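KLLA0F20702p (Kluyveromyces lactis, PDB 5Y5A) probably serves as the telomerase subunit Est1, binding Cdc13 through this helical part of the longer protein and so bringing telomerase to telomeres. Local coordinates at residues L84-V89 and K132-T137; S13-Q18 and H42-Q47; E396-F401 and M430-S435. All blocks are in the same frame, centred on the assembly; numbering follows the deposited sequence.

Contact 1 (L84-V89 and K132-T137)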
loop_
_atom_site.group_PDB
_atom_site.type_symbol
_atom_site.label_atom_id
_atom_site.label_comp_id
_atom_site.label_asym_id
_atom_site.label_seq_id
_atom_site.Cartn_x
_atom_site.Cartn_y
_atom_site.Cartn_z
ATOM N N LEU A 84 -19.229 -10.742 9.078
ATOM C CA LEU A 84 -19.950 -10.922 10.333
ATOM C C LEU A 84 -19.300 -12.007 11.193
ATOM O O LEU A 84 -19.428 -12.008 12.426
ATOM C CB LEU A 84 -21.414 -11.275 10.067
ATOM C CG LEU A 84 -22.304 -10.158 9.522
ATOM C CD1 LEU A 84 -23.691 -10.694 9.230
ATOM C CD2 LEU A 84 -22.376 -8.999 10.503
ATOM N N THR A 85 -18.612 -12.936 10.536
ATOM C CA THR A 85 -17.931 -14.016 11.233
ATOM C C THR A 85 -16.717 -13.488 11.989
ATOM O O THR A 85 -16.511 -13.801 13.164
ATOM C CB THR A 85 -17.489 -15.117 10.262
ATOM O OG1 THR A 85 -18.648 -15.736 9.685
ATOM C CG2 THR A 85 -16.668 -16.161 10.999
ATOM N N TRP A 86 -15.918 -12.681 11.305
ATOM C CA TRP A 86 -14.770 -12.050 11.932
ATOM C C TRP A 86 -15.200 -11.161 13.084
ATOM O O TRP A 86 -14.717 -11.305 14.202
ATOM C CB TRP A 86 -13.981 -11.228 10.916
ATOM C CG TRP A 86 -12.873 -10.478 11.558
ATOM C CD1 TRP A 86 -12.804 -9.132 11.764
ATOM C CD2 TRP A 86 -11.673 -11.037 12.111
ATOM N NE1 TRP A 86 -11.628 -8.816 12.404
ATOM C CE2 TRP A 86 -10.919 -9.963 12.627
ATOM C CE3 TRP A 86 -11.167 -12.335 12.215
ATOM C CZ2 TRP A 86 -9.680 -10.156 13.236
ATOM C CZ3 TRP A 86 -9.938 -12.521 12.822
ATOM C CH2 TRP A 86 -9.209 -11.439 13.324
ATOM N N LYS A 87 -16.133 -10.257 12.798
ATOM C CA LYS A 87 -16.570 -9.242 13.751
ATOM C C LYS A 87 -17.218 -9.806 15.010
ATOM O O LYS A 87 -16.931 -9.348 16.114
ATOM C CB LYS A 87 -17.547 -8.283 13.071
ATOM C CG LYS A 87 -17.984 -7.116 13.934
ATOM C CD LYS A 87 -18.976 -6.253 13.183
ATOM C CE LYS A 87 -19.497 -5.121 14.044
ATOM N NZ LYS A 87 -20.543 -4.331 13.333
ATOM N N HIS A 88 -18.089 -10.795 14.845
ATOM C CA HIS A 88 -18.928 -11.252 15.946
ATOM C C HIS A 88 -18.456 -12.552 16.591
ATOM O O HIS A 88 -18.808 -12.848 17.735
ATOM C CB HIS A 88 -20.366 -11.418 15.463
ATOM C CG HIS A 88 -20.998 -10.138 15.020
ATOM N ND1 HIS A 88 -21.428 -9.175 15.908
ATOM C CD2 HIS A 88 -21.270 -9.659 13.784
ATOM C CE1 HIS A 88 -21.939 -8.159 15.237
ATOM N NE2 HIS A 88 -21.856 -8.426 13.947
ATOM N N VAL A 89 -17.666 -13.329 15.862
ATOM C CA VAL A 89 -17.227 -14.622 16.367
ATOM C C VAL A 89 -15.729 -14.655 16.645
ATOM O O VAL A 89 -15.305 -14.965 17.755
ATOM C CB VAL A 89 -17.566 -15.754 15.385
ATOM C CG1 VAL A 89 -17.126 -17.089 15.950
ATOM C CG2 VAL A 89 -19.052 -15.756 15.075
ATOM N N LYS A 132 -9.604 -23.206 9.824
ATOM C CA LYS A 132 -10.307 -24.121 8.934
ATOM C C LYS A 132 -11.553 -23.491 8.336
ATOM O O LYS A 132 -11.863 -23.734 7.178
ATOM C CB LYS A 132 -10.681 -25.413 9.662
ATOM C CG LYS A 132 -9.591 -26.469 9.618
ATOM C CD LYS A 132 -10.000 -27.739 10.345
ATOM C CE LYS A 132 -8.847 -28.736 10.386
ATOM N NZ LYS A 132 -9.186 -29.966 11.152
ATOM N N LEU A 133 -12.264 -22.686 9.118
ATOM C CA LEU A 133 -13.473 -22.032 8.625
ATOM C C LEU A 133 -13.194 -21.200 7.370
ATOM O O LEU A 133 -13.977 -21.200 6.419
ATOM C CB LEU A 133 -14.078 -21.150 9.711
ATOM C CG LEU A 133 -15.402 -20.468 9.361
ATOM C CD1 LEU A 133 -16.514 -21.486 9.225
ATOM C CD2 LEU A 133 -15.756 -19.460 10.421
ATOM N N TYR A 134 -12.064 -20.508 7.361
ATOM C CA TYR A 134 -11.722 -19.645 6.237
ATOM C C TYR A 134 -11.100 -20.407 5.077
ATOM O O TYR A 134 -11.428 -20.156 3.918
ATOM C CB TYR A 134 -10.778 -18.539 6.693
ATOM C CG TYR A 134 -11.436 -17.570 7.638
ATOM C CD1 TYR A 134 -12.549 -16.834 7.242
ATOM C CD2 TYR A 134 -10.951 -17.389 8.925
ATOM C CE1 TYR A 134 -13.162 -15.949 8.103
ATOM C CE2 TYR A 134 -11.556 -16.501 9.793
ATOM C CZ TYR A 134 -12.660 -15.787 9.378
ATOM O OH TYR A 134 -13.262 -14.905 10.239
ATOM N N TYR A 135 -10.198 -21.331 5.388
ATOM C CA TYR A 135 -9.532 -22.110 4.354
ATOM C C TYR A 135 -10.480 -23.126 3.703
ATOM O O TYR A 135 -10.300 -23.473 2.536
ATOM C CB TYR A 135 -8.299 -22.817 4.928
ATOM C CG TYR A 135 -7.428 -23.464 3.873
ATOM C CD1 TYR A 135 -6.674 -22.693 3.002
ATOM C CD2 TYR A 135 -7.359 -24.846 3.751
ATOM C CE1 TYR A 135 -5.879 -23.272 2.035
ATOM C CE2 TYR A 135 -6.560 -25.437 2.788
ATOM C CZ TYR A 135 -5.825 -24.643 1.929
ATOM O OH TYR A 135 -5.031 -25.222 0.967
ATOM N N SER A 136 -11.477 -23.603 4.451
ATOM C CA SER A 136 -12.506 -24.484 3.887
ATOM C C SER A 136 -13.234 -23.765 2.770
ATOM O O SER A 136 -13.506 -24.333 1.712
ATOM C CB SER A 136 -13.536 -24.918 4.936
ATOM O OG SER A 136 -12.967 -25.721 5.950
ATOM N N THR A 137 -13.559 -22.506 3.032
ATOM C CA THR A 137 -14.333 -21.706 2.104
ATOM C C THR A 137 -13.543 -21.490 0.816
ATOM O O THR A 137 -14.089 -21.634 -0.278
ATOM C CB THR A 137 -14.722 -20.369 2.740
ATOM O OG1 THR A 137 -15.235 -20.620 4.056
ATOM C CG2 THR A 137 -15.790 -19.673 1.916
#

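Contact 2 (S13-Q18 and H42-Q47)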
loop_
_atom_site.group_PDB
_atom_site.type_symbol
_atom_site.label_atom_id
_atom_site.label_comp_id
_atom_site.label_asym_id
_atom_site.label_seq_id
_atom_site.Cartn_x
_atom_site.Cartn_y
_atom_site.Cartn_z
ATOM N N SER A 13 -25.054 -11.587 15.901
ATOM C CA SER A 13 -25.045 -10.942 17.203
ATOM C C SER A 13 -25.240 -11.999 18.286
ATOM O O SER A 13 -24.609 -11.951 19.342
ATOM C CB SER A 13 -26.133 -9.873 17.284
ATOM O OG SER A 13 -26.299 -9.420 18.614
ATOM N N GLY A 14 -26.106 -12.966 17.998
ATOM C CA GLY A 14 -26.368 -14.070 18.901
ATOM C C GLY A 14 -25.170 -14.974 19.110
ATOM O O GLY A 14 -24.966 -15.496 20.203
ATOM N N PHE A 15 -24.376 -15.171 18.062
ATOM C CA PHE A 15 -23.157 -15.957 18.184
ATOM C C PHE A 15 -22.227 -15.280 19.171
ATOM O O PHE A 15 -21.664 -15.922 20.059
ATOM C CB PHE A 15 -22.457 -16.115 16.834
ATOM C CG PHE A 15 -23.231 -16.927 15.842
ATOM C CD1 PHE A 15 -24.192 -17.822 16.263
ATOM C CD2 PHE A 15 -22.995 -16.793 14.486
ATOM C CE1 PHE A 15 -24.905 -18.568 15.352
ATOM C CE2 PHE A 15 -23.708 -17.540 13.571
ATOM C CZ PHE A 15 -24.662 -18.425 14.004
ATOM N N GLN A 16 -22.076 -13.971 18.995
ATOM C CA GLN A 16 -21.221 -13.164 19.849
ATOM C C GLN A 16 -21.632 -13.298 21.311
ATOM O O GLN A 16 -20.811 -13.645 22.160
ATOM C CB GLN A 16 -21.267 -11.699 19.411
ATOM C CG GLN A 16 -20.326 -10.782 20.170
ATOM C CD GLN A 16 -20.217 -9.414 19.534
ATOM O OE1 GLN A 16 -20.340 -9.274 18.318
ATOM N NE2 GLN A 16 -19.988 -8.393 20.352
ATOM N N LYS A 17 -22.909 -13.050 21.594
ATOM C CA LYS A 17 -23.418 -13.096 22.964
ATOM C C LYS A 17 -23.259 -14.478 23.587
ATOM O O LYS A 17 -22.972 -14.599 24.776
ATOM C CB LYS A 17 -24.887 -12.664 23.005
ATOM C CG LYS A 17 -25.109 -11.244 22.500
ATOM C CD LYS A 17 -26.511 -10.723 22.790
ATOM C CE LYS A 17 -26.645 -9.283 22.306
ATOM N NZ LYS A 17 -27.956 -8.669 22.647
ATOM N N GLN A 18 -23.442 -15.517 22.777
ATOM C CA GLN A 18 -23.218 -16.885 23.226
ATOM C C GLN A 18 -21.776 -17.098 23.681
ATOM O O GLN A 18 -21.528 -17.666 24.745
ATOM C CB GLN A 18 -23.566 -17.879 22.115
ATOM C CG GLN A 18 -25.057 -18.129 21.949
ATOM C CD GLN A 18 -25.364 -19.210 20.926
ATOM O OE1 GLN A 18 -24.506 -19.592 20.132
ATOM N NE2 GLN A 18 -26.596 -19.710 20.947
ATOM N N HIS A 42 -19.477 -22.624 14.054
ATOM C CA HIS A 42 -18.766 -22.873 12.803
ATOM C C HIS A 42 -19.604 -23.727 11.857
ATOM O O HIS A 42 -19.607 -23.512 10.644
ATOM C CB HIS A 42 -17.423 -23.561 13.067
ATOM C CG HIS A 42 -16.300 -22.614 13.346
ATOM N ND1 HIS A 42 -14.978 -23.004 13.330
ATOM C CD2 HIS A 42 -16.298 -21.292 13.641
ATOM C CE1 HIS A 42 -14.210 -21.964 13.607
ATOM N NE2 HIS A 42 -14.987 -20.913 13.799
ATOM N N SER A 43 -20.314 -24.696 12.423
ATOM C CA SER A 43 -21.131 -25.610 11.634
ATOM C C SER A 43 -22.284 -24.882 10.952
ATOM O O SER A 43 -22.639 -25.197 9.818
ATOM C CB SER A 43 -21.674 -26.738 12.511
ATOM O OG SER A 43 -22.639 -27.497 11.806
ATOM N N LYS A 44 -22.867 -23.912 11.647
ATOM C CA LYS A 44 -23.966 -23.133 11.090
ATOM C C LYS A 44 -23.466 -22.192 10.009
ATOM O O LYS A 44 -24.108 -22.021 8.975
ATOM C CB LYS A 44 -24.674 -22.333 12.180
ATOM C CG LYS A 44 -25.481 -23.171 13.143
ATOM C CD LYS A 44 -26.309 -22.298 14.069
ATOM C CE LYS A 44 -27.213 -23.141 14.951
ATOM N NZ LYS A 44 -28.080 -22.297 15.815
ATOM N N ILE A 45 -22.313 -21.582 10.259
ATOM C CA ILE A 45 -21.743 -20.615 9.337
ATOM C C ILE A 45 -21.333 -21.297 8.035
ATOM O O ILE A 45 -21.642 -20.806 6.945
ATOM C CB ILE A 45 -20.537 -19.896 9.963
ATOM C CG1 ILE A 45 -20.991 -19.046 11.152
ATOM C CG2 ILE A 45 -19.817 -19.036 8.928
ATOM C CD1 ILE A 45 -19.863 -18.279 11.818
ATOM N N MET A 46 -20.652 -22.437 8.158
ATOM C CA MET A 46 -20.242 -23.225 6.999
ATOM C C MET A 46 -21.453 -23.553 6.142
ATOM O O MET A 46 -21.364 -23.638 4.918
ATOM C CB MET A 46 -19.531 -24.512 7.434
ATOM C CG MET A 46 -18.063 -24.321 7.812
ATOM S SD MET A 46 -17.287 -25.783 8.550
ATOM C CE MET A 46 -15.637 -25.172 8.901
ATOM N N GLN A 47 -22.592 -23.719 6.802
ATOM C CA GLN A 47 -23.841 -24.013 6.118
ATOM C C GLN A 47 -24.426 -22.794 5.413
ATOM O O GLN A 47 -25.022 -22.921 4.347
ATOM C CB GLN A 47 -24.848 -24.566 7.108
ATOM C CG GLN A 47 -26.113 -25.060 6.477
ATOM C CD GLN A 47 -26.888 -25.889 7.446
ATOM O OE1 GLN A 47 -26.375 -26.238 8.502
ATOM N NE2 GLN A 47 -28.126 -26.211 7.105
#

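Contact 3 (E396-F401 and M430-S435)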
loop_
_atom_site.group_PDB
_atom_site.type_symbol
_atom_site.label_atom_id
_atom_site.label_comp_id
_atom_site.label_asym_id
_atom_site.label_seq_id
_atom_site.Cartn_x
_atom_site.Cartn_y
_atom_site.Cartn_z
ATOM N N GLU A 396 5.541 22.361 -1.671
ATOM C CA GLU A 396 6.898 22.820 -1.949
ATOM C C GLU A 396 7.922 21.797 -1.480
ATOM O O GLU A 396 8.852 21.477 -2.218
ATOM C CB GLU A 396 7.172 24.167 -1.277
ATOM C CG GLU A 396 6.515 25.351 -1.960
ATOM C CD GLU A 396 6.705 26.644 -1.194
ATOM O OE1 GLU A 396 7.358 26.609 -0.128
ATOM O OE2 GLU A 396 6.202 27.691 -1.657
ATOM N N PHE A 397 7.752 21.297 -0.254
ATOM C CA PHE A 397 8.655 20.287 0.288
ATOM C C PHE A 397 8.615 19.034 -0.571
ATOM O O PHE A 397 9.640 18.415 -0.838
ATOM C CB PHE A 397 8.299 19.924 1.741
ATOM C CG PHE A 397 9.015 18.697 2.234
ATOM C CD1 PHE A 397 10.384 18.732 2.481
ATOM C CD2 PHE A 397 8.333 17.503 2.414
ATOM C CE1 PHE A 397 11.066 17.592 2.914
ATOM C CE2 PHE A 397 8.996 16.361 2.845
ATOM C CZ PHE A 397 10.371 16.402 3.098
ATOM N N ILE A 398 7.415 18.654 -0.990
ATOM C CA ILE A 398 7.265 17.462 -1.810
ATOM C C ILE A 398 8.045 17.615 -3.115
ATOM O O ILE A 398 8.774 16.709 -3.527
ATOM C CB ILE A 398 5.777 17.164 -2.084
ATOM C CG1 ILE A 398 5.103 16.761 -0.767
ATOM C CG2 ILE A 398 5.622 16.053 -3.107
ATOM C CD1 ILE A 398 3.665 16.402 -0.887
ATOM N N PHE A 399 7.931 18.777 -3.754
ATOM C CA PHE A 399 8.631 18.960 -5.022
ATOM C C PHE A 399 10.130 19.160 -4.813
ATOM O O PHE A 399 10.928 18.859 -5.694
ATOM C CB PHE A 399 8.004 20.110 -5.811
ATOM C CG PHE A 399 6.827 19.669 -6.630
ATOM C CD1 PHE A 399 5.577 19.529 -6.050
ATOM C CD2 PHE A 399 6.990 19.308 -7.956
ATOM C CE1 PHE A 399 4.490 19.092 -6.796
ATOM C CE2 PHE A 399 5.905 18.862 -8.708
ATOM C CZ PHE A 399 4.656 18.760 -8.127
ATOM N N LYS A 400 10.509 19.627 -3.631
ATOM C CA LYS A 400 11.911 19.654 -3.252
ATOM C C LYS A 400 12.463 18.223 -3.253
ATOM O O LYS A 400 13.558 17.964 -3.757
ATOM C CB LYS A 400 12.081 20.302 -1.877
ATOM C CG LYS A 400 13.523 20.422 -1.438
ATOM C CD LYS A 400 13.645 21.138 -0.106
ATOM C CE LYS A 400 15.111 21.277 0.284
ATOM N NZ LYS A 400 15.296 22.059 1.537
ATOM N N PHE A 401 11.683 17.297 -2.694
ATOM C CA PHE A 401 12.037 15.876 -2.657
ATOM C C PHE A 401 12.154 15.296 -4.067
ATOM O O PHE A 401 13.098 14.560 -4.367
ATOM C CB PHE A 401 10.993 15.096 -1.854
ATOM C CG PHE A 401 11.381 13.678 -1.565
ATOM C CD1 PHE A 401 12.137 13.369 -0.445
ATOM C CD2 PHE A 401 10.976 12.649 -2.403
ATOM C CE1 PHE A 401 12.489 12.059 -0.163
ATOM C CE2 PHE A 401 11.330 11.332 -2.129
ATOM C CZ PHE A 401 12.084 11.040 -1.013
ATOM N N MET A 430 4.946 11.887 -12.736
ATOM C CA MET A 430 4.176 12.434 -13.839
ATOM C C MET A 430 2.725 11.978 -13.799
ATOM O O MET A 430 1.818 12.755 -14.075
ATOM C CB MET A 430 4.809 12.048 -15.174
ATOM C CG MET A 430 6.249 12.496 -15.298
ATOM S SD MET A 430 6.448 14.237 -14.867
ATOM C CE MET A 430 5.429 14.970 -16.128
ATOM N N CYS A 431 2.509 10.719 -13.456
ATOM C CA CYS A 431 1.151 10.201 -13.379
ATOM C C CYS A 431 0.380 10.870 -12.253
ATOM O O CYS A 431 -0.818 11.141 -12.381
ATOM C CB CYS A 431 1.163 8.689 -13.191
ATOM S SG CYS A 431 1.548 7.809 -14.705
ATOM N N TRP A 432 1.067 11.146 -11.151
ATOM C CA TRP A 432 0.444 11.873 -10.052
ATOM C C TRP A 432 0.091 13.284 -10.491
ATOM O O TRP A 432 -1.042 13.746 -10.314
ATOM C CB TRP A 432 1.369 11.930 -8.837
ATOM C CG TRP A 432 0.778 12.690 -7.684
ATOM C CD1 TRP A 432 -0.442 12.477 -7.096
ATOM C CD2 TRP A 432 1.386 13.766 -6.960
ATOM N NE1 TRP A 432 -0.631 13.361 -6.056
ATOM C CE2 TRP A 432 0.483 14.154 -5.944
ATOM C CE3 TRP A 432 2.611 14.435 -7.066
ATOM C CZ2 TRP A 432 0.763 15.187 -5.050
ATOM C CZ3 TRP A 432 2.893 15.454 -6.167
ATOM C CH2 TRP A 432 1.969 15.823 -5.179
ATOM N N ILE A 433 1.080 13.958 -11.070
ATOM C CA ILE A 433 0.935 15.352 -11.460
ATOM C C ILE A 433 -0.217 15.549 -12.448
ATOM O O ILE A 433 -1.003 16.481 -12.291
ATOM C CB ILE A 433 2.257 15.886 -12.037
ATOM C CG1 ILE A 433 3.286 16.019 -10.907
ATOM C CG2 ILE A 433 2.063 17.229 -12.719
ATOM C CD1 ILE A 433 4.675 16.393 -11.363
ATOM N N LYS A 434 -0.354 14.654 -13.429
ATOM C CA LYS A 434 -1.427 14.771 -14.417
ATOM C C LYS A 434 -2.816 14.486 -13.838
ATOM O O LYS A 434 -3.827 14.712 -14.508
ATOM C CB LYS A 434 -1.183 13.825 -15.593
ATOM C CG LYS A 434 -1.925 12.513 -15.487
ATOM C CD LYS A 434 -1.559 11.566 -16.618
ATOM C CE LYS A 434 -2.671 11.488 -17.645
ATOM N NZ LYS A 434 -2.316 10.562 -18.753
ATOM N N SER A 435 -2.867 13.988 -12.608
ATOM C CA SER A 435 -4.122 13.536 -12.010
ATOM C C SER A 435 -4.842 14.607 -11.202
ATOM O O SER A 435 -5.994 14.427 -10.836
ATOM C CB SER A 435 -3.876 12.328 -11.094
ATOM O OG SER A 435 -3.462 11.189 -11.825
#

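Contact 1 (L84-V89 and K132-T137)
The indole of W86 meets Y134 at its edge, where the phenol OH lies near the ring plane, 3.8 Å from W86 CB; Y194 from helix 179-206 stacks on the indole. The Y134 ring in turn receives T85 obliquely, while H90 meets it with planes at about 80°. With CG set beside the backbone N (chi1 -67°), the tyrosine ring leans across toward helix 78-105, and its OH ends 3.6 Å from W86 N without a hydrogen bond to it. Next to this crossing, T85 and L133 reach for each other tip to tip: T85 CG2 and L133 CD2 are 3.5 Å apart, tighter than ordinary van der Waals contact. The axes of the two segments run antiparallel and approach to 12.5 Å, a pairing consistent with the TPR-like helical array of the Est1 family. On helix 113-144, T137 OG1 donates to L133 O at 2.7 Å, close to the line of the carbonyl. T85 OG1 is likewise turned back onto its own helix, bonding I81 O. The chemistry is thus one methyl-methyl contact beside a phenol oxygen that packs on W86 and T85 while its hydrogen bond goes to H90 ND1.

Contact 2 (S13-Q18 and H42-Q47)
Helical segments S13-Q18 and H42-Q47 run obliquely to each other, with partly opposed N-to-C senses, their backbones coming nearest at F15 and H42, whose CA atoms lie 9.8 Å apart. They belong to helices 7-21 and 33-53, the first two helices of an all-helical N-terminal array that agrees with the TPR-like character of the family. A single aromatic carries the contact from the first helix. F15 points toward the second helix and brings its ring against two neighbouring side chains, one at each CE atom. F15 CE2 lies 3.9 Å from I45 CG1, and F15 CE1 is 4.2 Å from K44 CD. Both approach the ring obliquely. The ring is turned to chi2 -22°, well away from the more usual setting near perpendicular, and this rotation sets the directions in which CE1 and CE2 point. K44 contributes its aliphatic chain, extended beyond CG, and carries its ammonium on toward the solvent-exposed side, with NZ 4.9 Å from F15 CE1. I45 belongs to the buried side, where I81 and T85 of helix 78-105 also touch it. F12 meets F15 edge-to-face, and V89, I41 and M48 pack around the same phenyl group. The contact therefore grades from a buried apolar side to solvent within one turn of helix 33-53. At its inner end the extended I45 chain (chi2 -179°) lies alongside the phenyl group, pointing back against it, with I45 CD1 4.3 Å from F15 CE2.

Contact 3 (E396-F401 and M430-S435)
Two residues past M430, which packs on an aromatic side chain of the bound peptide, W432 sends its six-membered ring toward helix 385-410, CG anti to the backbone N (chi1 179°), and meets two residues there with one atom. W432 CZ3 lies 4.0 Å from F399 CE1 and 4.1 Å from I398 CG2, the isoleucine crossing at about a right angle and both partners approaching the indole obliquely. Its polar edge is used too: NE1 is hydrogen-bonded to H373 NE2 of helix 339-379, which would help hold the indole's rotation. At I433 the delta methyl comes to the edge of the F399 ring, near its plane, with I433 CD1 3.8 Å from F399 CE2. F399 thus enters the notch between W432 and I433, while F449 meets it edge-to-face. This is plain interhelical packing of the all-helical region assigned to the Est1 DNA/RNA binding domain, joining helix 385-410 to helix 421-433, with helix 437-444 adding A443 against both F399 and I433. K434 takes no part in the packing between the segments; its NZ bonds S499 O, and an aromatic side chain of the peptide packs on it. S435 OG donates back to C431 O at 2.7 Å, tilted 17° from the carbonyl plane.

Contacts 1 and 2 occupy neighbouring parts of one helical array, their centres 10 Å apart, and they touch directly: L133 CD1 rests 3.5 Å from M46 CG, and H88 ND1 probably bonds Q16 OE1 at 2.6 Å. Four helices, 7-21, 33-53, 78-105 and 113-144, are so drawn together. Contact 3 stands across the chain's centre, with nearest atoms about 31 Å from contact 1 and 39 Å from contact 2, in the Est1 DNA/RNA binding domain. All three are buried and lack hydrogen bonds between their segments, but contact 2 reaches the surface through K44. Contact 1 sets a phenol oxygen against a threonine methyl and a tryptophan, whereas contact 3 is wholly aromatic and aliphatic and borders the bound peptide.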